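Immunogenic protein MPT63/MPB63 (Mycobacterium tuberculosis, PDB 1LMI) is a secreted, immunogenic beta-sandwich protein of the tubercle bacillus whose molecular function is not established. Local coordinates at residues A[52-55]-A[60-63]; A[63-68]-A[103-108]. All coordinates share one frame; numbering follows the deposited sequence.

Contact 1 (A[52-55]-A[60-63]); sequences ATVN and SVTP
V54 spreads its two methyl groups between V61 and P63, one for each. CG1 lies 3.9 Å from CB of P63, while CG2 comes within 4.1 Å of CG1 of V61. The torsion about CA–CB sets up this division: at chi1 61° CG1 of V54 stands between the backbone N and the carbonyl carbon, the least roomy of the three staggered sites, and CG2 falls opposite the N, beside the carbonyl carbon. Swinging the isopropyl group round would take at least one methyl off its partner. On the other side, V61 places CG1 trans to its own N (chi1 175°), and this is the branch that reaches V54; CG2, trans to the carbonyl carbon, makes no close approach to the strand. The two valines run past each other in opposite senses and touch methyl to methyl. P63 is met differently, since the two side chains cross at about a right angle and P63 offers CB and CG, with CG 4.1 Å from V54 CG1. V54 sits on strand 46-56, an inner strand of the four-stranded antiparallel sheet of the beta-sandwich, and 60-63 belongs to the connection that leaves this strand for strand 68-71 in the other sheet. W26 of the adjacent strand 22-33 touches both V54 and P63, and L24 of the same strand touches V61, making the patch continuous with the hydrophobic side of the sheet. The backbones stay well apart, V54 CA and P63 CA being 6.9 Å from one another, and what meets across the gap is the apolar side chains of V54, V61 and P63. V61 is tied through its backbone to I95, and T62 OG1 is hydrogen-bonded to T94 OG1.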
loop_
_atom_site.group_PDB
_atom_site.type_symbol
_atom_site.label_atom_id
_atom_site.label_comp_id
_atom_site.label_asym_id
_atom_site.label_seq_id
_atom_site.Cartn_x
_atom_site.Cartn_y
_atom_site.Cartn_z
ATOM N N ALA A 52 5.777 3.140 0.979
ATOM C CA ALA A 52 5.557 1.744 1.342
ATOM C C ALA A 52 6.837 0.937 1.125
ATOM O O ALA A 52 7.560 1.196 0.157
ATOM C CB ALA A 52 4.442 1.138 0.527
ATOM N N THR A 53 7.062 0.027 2.048
ATOM C CA THR A 53 8.232 -0.854 2.026
ATOM C C THR A 53 7.791 -2.298 2.274
ATOM O O THR A 53 7.087 -2.567 3.259
ATOM C CB THR A 53 9.254 -0.466 3.104
ATOM O OG1 THR A 53 9.583 0.937 2.982
ATOM C CG2 THR A 53 10.565 -1.236 2.925
ATOM N N VAL A 54 8.185 -3.216 1.388
ATOM C CA VAL A 54 7.888 -4.639 1.576
ATOM C C VAL A 54 9.176 -5.374 1.940
ATOM O O VAL A 54 10.267 -5.052 1.421
ATOM C CB VAL A 54 7.192 -5.234 0.354
ATOM C CG1 VAL A 54 8.046 -5.138 -0.904
ATOM C CG2 VAL A 54 6.829 -6.679 0.696
ATOM N N ASN A 55 9.040 -6.307 2.834
ATOM C CA ASN A 55 10.142 -7.065 3.430
ATOM C C ASN A 55 9.898 -8.546 3.197
ATOM O O ASN A 55 8.892 -9.048 3.677
ATOM C CB ASN A 55 10.189 -6.736 4.922
ATOM C CG ASN A 55 11.363 -7.364 5.625
ATOM O OD1 ASN A 55 12.181 -8.048 5.006
ATOM N ND2 ASN A 55 11.437 -7.113 6.935
ATOM N N SER A 60 10.623 -15.767 -1.555
ATOM C CA SER A 60 10.658 -14.697 -2.522
ATOM C C SER A 60 9.260 -14.067 -2.582
ATOM O O SER A 60 8.302 -14.825 -2.616
ATOM C CB SER A 60 11.045 -15.195 -3.918
ATOM O OG SER A 60 10.170 -16.238 -4.328
ATOM N N VAL A 61 9.199 -12.744 -2.563
ATOM C CA VAL A 61 7.932 -12.015 -2.547
ATOM C C VAL A 61 7.835 -11.088 -3.744
ATOM O O VAL A 61 8.769 -10.350 -4.062
ATOM C CB VAL A 61 7.857 -11.206 -1.231
ATOM C CG1 VAL A 61 6.627 -10.325 -1.175
ATOM C CG2 VAL A 61 7.932 -12.174 -0.050
ATOM N N THR A 62 6.691 -11.112 -4.417
ATOM C CA THR A 62 6.299 -10.194 -5.452
ATOM C C THR A 62 5.211 -9.298 -4.875
ATOM O O THR A 62 4.096 -9.741 -4.577
ATOM C CB THR A 62 5.802 -10.922 -6.708
ATOM O OG1 THR A 62 6.787 -11.906 -7.073
ATOM C CG2 THR A 62 5.662 -9.966 -7.879
ATOM N N PRO A 63 5.486 -8.027 -4.618
ATOM C CA PRO A 63 4.548 -7.227 -3.819
ATOM C C PRO A 63 3.257 -6.963 -4.603
ATOM O O PRO A 63 3.286 -6.667 -5.796
ATOM C CB PRO A 63 5.319 -5.950 -3.529
ATOM C CG PRO A 63 6.355 -5.859 -4.595
ATOM C CD PRO A 63 6.701 -7.268 -4.989
#

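Contact 2 (A[63-68]-A[103-108]); sequences PAVSQF and GKIYFD
I105 drives its terminal methyl against the face of the F68 ring. CD1 lies 3.8 Å from the ring centroid and only 18° off the ring normal, a CH-pi contact. It is shifted toward the CG side of the ring, with CG the nearest atom at 3.6 Å and CD2 next at 3.7 Å. The other branch of I105 serves V65: CG2 is 3.9 Å from V65 CG1 and also brushes F68 CD2 at 4.1 Å. This forked grip follows from a chi1 of 50°, which wedges CG1 between the backbone N and the carbonyl carbon, and an extended chi2 of 173°, which carries CD1 out to the aromatic ring. F107, two residues along the strand, adds a looser touch, the edge of its ring bringing F107 CE1 to 4.3 Å from F68 C.

V65 and F68 are brought to the same side by a short 3-10 turn at 65-67, closed by the bond from F68 N to V65 O. An inverse gamma turn centred on A64 leads into it. Further out, F68 begins strand 68-71 of the second sheet and meets W26 edge-to-face, with V28, V117 and M119 also against it, while Q83 touches V65. The contact thus lies in the interior of the sandwich, between strand 100-109 at the margin of one sheet and the entry to the other. With buried hydrocarbon on both sides, cohesion here rests on dispersion and the exclusion of water, and the methyl-over-ring placement probably adds a small electrostatic attraction.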
loop_
_atom_site.group_PDB
_atom_site.type_symbol
_atom_site.label_atom_id
_atom_site.label_comp_id
_atom_site.label_asym_id
_atom_site.label_seq_id
_atom_site.Cartn_x
_atom_site.Cartn_y
_atom_site.Cartn_z
ATOM N N PRO A 63 5.486 -8.027 -4.618
ATOM C CA PRO A 63 4.548 -7.227 -3.819
ATOM C C PRO A 63 3.257 -6.963 -4.603
ATOM O O PRO A 63 3.286 -6.667 -5.796
ATOM C CB PRO A 63 5.319 -5.950 -3.529
ATOM C CG PRO A 63 6.355 -5.859 -4.595
ATOM C CD PRO A 63 6.701 -7.268 -4.989
ATOM N N ALA A 64 2.145 -7.096 -3.893
ATOM C CA ALA A 64 0.844 -6.993 -4.568
ATOM C C ALA A 64 0.372 -5.555 -4.466
ATOM O O ALA A 64 -0.571 -5.235 -3.736
ATOM C CB ALA A 64 -0.123 -7.938 -3.891
ATOM N N VAL A 65 1.097 -4.692 -5.180
ATOM C CA VAL A 65 0.890 -3.254 -4.985
ATOM C C VAL A 65 -0.509 -2.803 -5.336
ATOM O O VAL A 65 -1.029 -1.859 -4.728
ATOM C CB VAL A 65 1.921 -2.471 -5.837
ATOM C CG1 VAL A 65 1.748 -0.974 -5.680
ATOM C CG2 VAL A 65 3.344 -2.903 -5.491
ATOM N N SER A 66 -1.183 -3.452 -6.293
ATOM C CA SER A 66 -2.536 -3.127 -6.657
ATOM C C SER A 66 -3.533 -3.363 -5.525
ATOM O O SER A 66 -4.679 -2.906 -5.620
ATOM C CB SER A 66 -2.975 -3.922 -7.894
ATOM O OG SER A 66 -2.831 -5.319 -7.674
ATOM N N GLN A 67 -3.167 -4.010 -4.424
ATOM C CA GLN A 67 -4.025 -4.259 -3.272
ATOM C C GLN A 67 -4.155 -3.043 -2.365
ATOM O O GLN A 67 -5.001 -3.075 -1.471
ATOM C CB GLN A 67 -3.518 -5.461 -2.436
ATOM C CG GLN A 67 -3.594 -6.794 -3.167
ATOM C CD GLN A 67 -3.276 -7.951 -2.237
ATOM O OE1 GLN A 67 -2.802 -7.766 -1.124
ATOM N NE2 GLN A 67 -3.580 -9.157 -2.719
ATOM N N PHE A 68 -3.351 -1.994 -2.598
ATOM C CA PHE A 68 -3.388 -0.835 -1.704
ATOM C C PHE A 68 -4.558 0.102 -1.980
ATOM O O PHE A 68 -5.102 0.250 -3.098
ATOM C CB PHE A 68 -2.115 -0.001 -1.815
ATOM C CG PHE A 68 -0.919 -0.497 -1.028
ATOM C CD1 PHE A 68 -0.997 -0.583 0.340
ATOM C CD2 PHE A 68 0.249 -0.831 -1.669
ATOM C CE1 PHE A 68 0.101 -1.023 1.062
ATOM C CE2 PHE A 68 1.346 -1.279 -0.961
ATOM C CZ PHE A 68 1.263 -1.377 0.408
ATOM N N GLY A 103 9.252 2.462 -1.935
ATOM C CA GLY A 103 8.974 3.525 -2.916
ATOM C C GLY A 103 7.618 4.126 -2.615
ATOM O O GLY A 103 6.946 3.818 -1.630
ATOM N N LYS A 104 7.190 5.021 -3.511
ATOM C CA LYS A 104 5.876 5.619 -3.339
ATOM C C LYS A 104 4.733 4.856 -3.987
ATOM O O LYS A 104 4.887 4.123 -4.957
ATOM C CB LYS A 104 5.896 7.026 -3.982
ATOM C CG LYS A 104 7.024 7.896 -3.441
ATOM C CD LYS A 104 6.808 8.225 -1.984
ATOM C CE LYS A 104 7.273 9.604 -1.566
ATOM N NZ LYS A 104 8.610 10.001 -2.062
ATOM N N ILE A 105 3.549 5.096 -3.422
ATOM C CA ILE A 105 2.287 4.650 -4.028
ATOM C C ILE A 105 1.402 5.890 -4.051
ATOM O O ILE A 105 1.549 6.763 -3.186
ATOM C CB ILE A 105 1.635 3.503 -3.240
ATOM C CG1 ILE A 105 1.512 3.790 -1.737
ATOM C CG2 ILE A 105 2.366 2.164 -3.456
ATOM C CD1 ILE A 105 0.724 2.747 -0.969
ATOM N N TYR A 106 0.527 6.012 -5.027
ATOM C CA TYR A 106 -0.313 7.195 -5.184
ATOM C C TYR A 106 -1.804 6.895 -5.182
ATOM O O TYR A 106 -2.205 5.770 -5.458
ATOM C CB TYR A 106 0.085 7.869 -6.511
ATOM C CG TYR A 106 1.523 8.364 -6.478
ATOM C CD1 TYR A 106 1.810 9.548 -5.829
ATOM C CD2 TYR A 106 2.564 7.656 -7.065
ATOM C CE1 TYR A 106 3.102 10.039 -5.774
ATOM C CE2 TYR A 106 3.867 8.136 -7.012
ATOM C CZ TYR A 106 4.120 9.327 -6.366
ATOM O OH TYR A 106 5.426 9.784 -6.308
ATOM N N PHE A 107 -2.609 7.919 -4.892
ATOM C CA PHE A 107 -4.070 7.816 -4.831
ATOM C C PHE A 107 -4.704 9.076 -5.442
ATOM O O PHE A 107 -4.092 10.152 -5.348
ATOM C CB PHE A 107 -4.556 7.658 -3.388
ATOM C CG PHE A 107 -3.835 6.588 -2.591
ATOM C CD1 PHE A 107 -4.234 5.272 -2.623
ATOM C CD2 PHE A 107 -2.746 6.951 -1.811
ATOM C CE1 PHE A 107 -3.548 4.330 -1.902
ATOM C CE2 PHE A 107 -2.044 5.986 -1.083
ATOM C CZ PHE A 107 -2.441 4.667 -1.127
ATOM N N ASP A 108 -5.881 8.995 -6.028
ATOM C CA ASP A 108 -6.568 10.196 -6.529
ATOM C C ASP A 108 -7.680 10.543 -5.561
ATOM O O ASP A 108 -8.731 9.905 -5.525
ATOM C CB ASP A 108 -7.126 9.901 -7.926
ATOM C CG ASP A 108 -7.757 11.095 -8.604
ATOM O OD1 ASP A 108 -7.705 12.192 -7.996
ATOM O OD2 ASP A 108 -8.289 10.906 -9.729
#

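In the fold
Contacts 1 and 2 follow one another along the chain through P63, which ends 60-63 and begins 63-68, and their centres are about 11 Å apart. Their other segments, 52-55 and 103-108, lie on neighbouring antiparallel strands of the same sheet, where A52 N and G103 O are 2.9 Å apart, probably hydrogen-bonded. Packing also joins 52-55 to 63-68, A52 CB lying 4.1 Å from F68 CZ. Together they track the connection from strand 46-56 to strand 68-71, with the centre of contact 1 about 10 Å from the centre of the chain and that of contact 2 about 4 Å from it. W26 is common to the surroundings of both contacts.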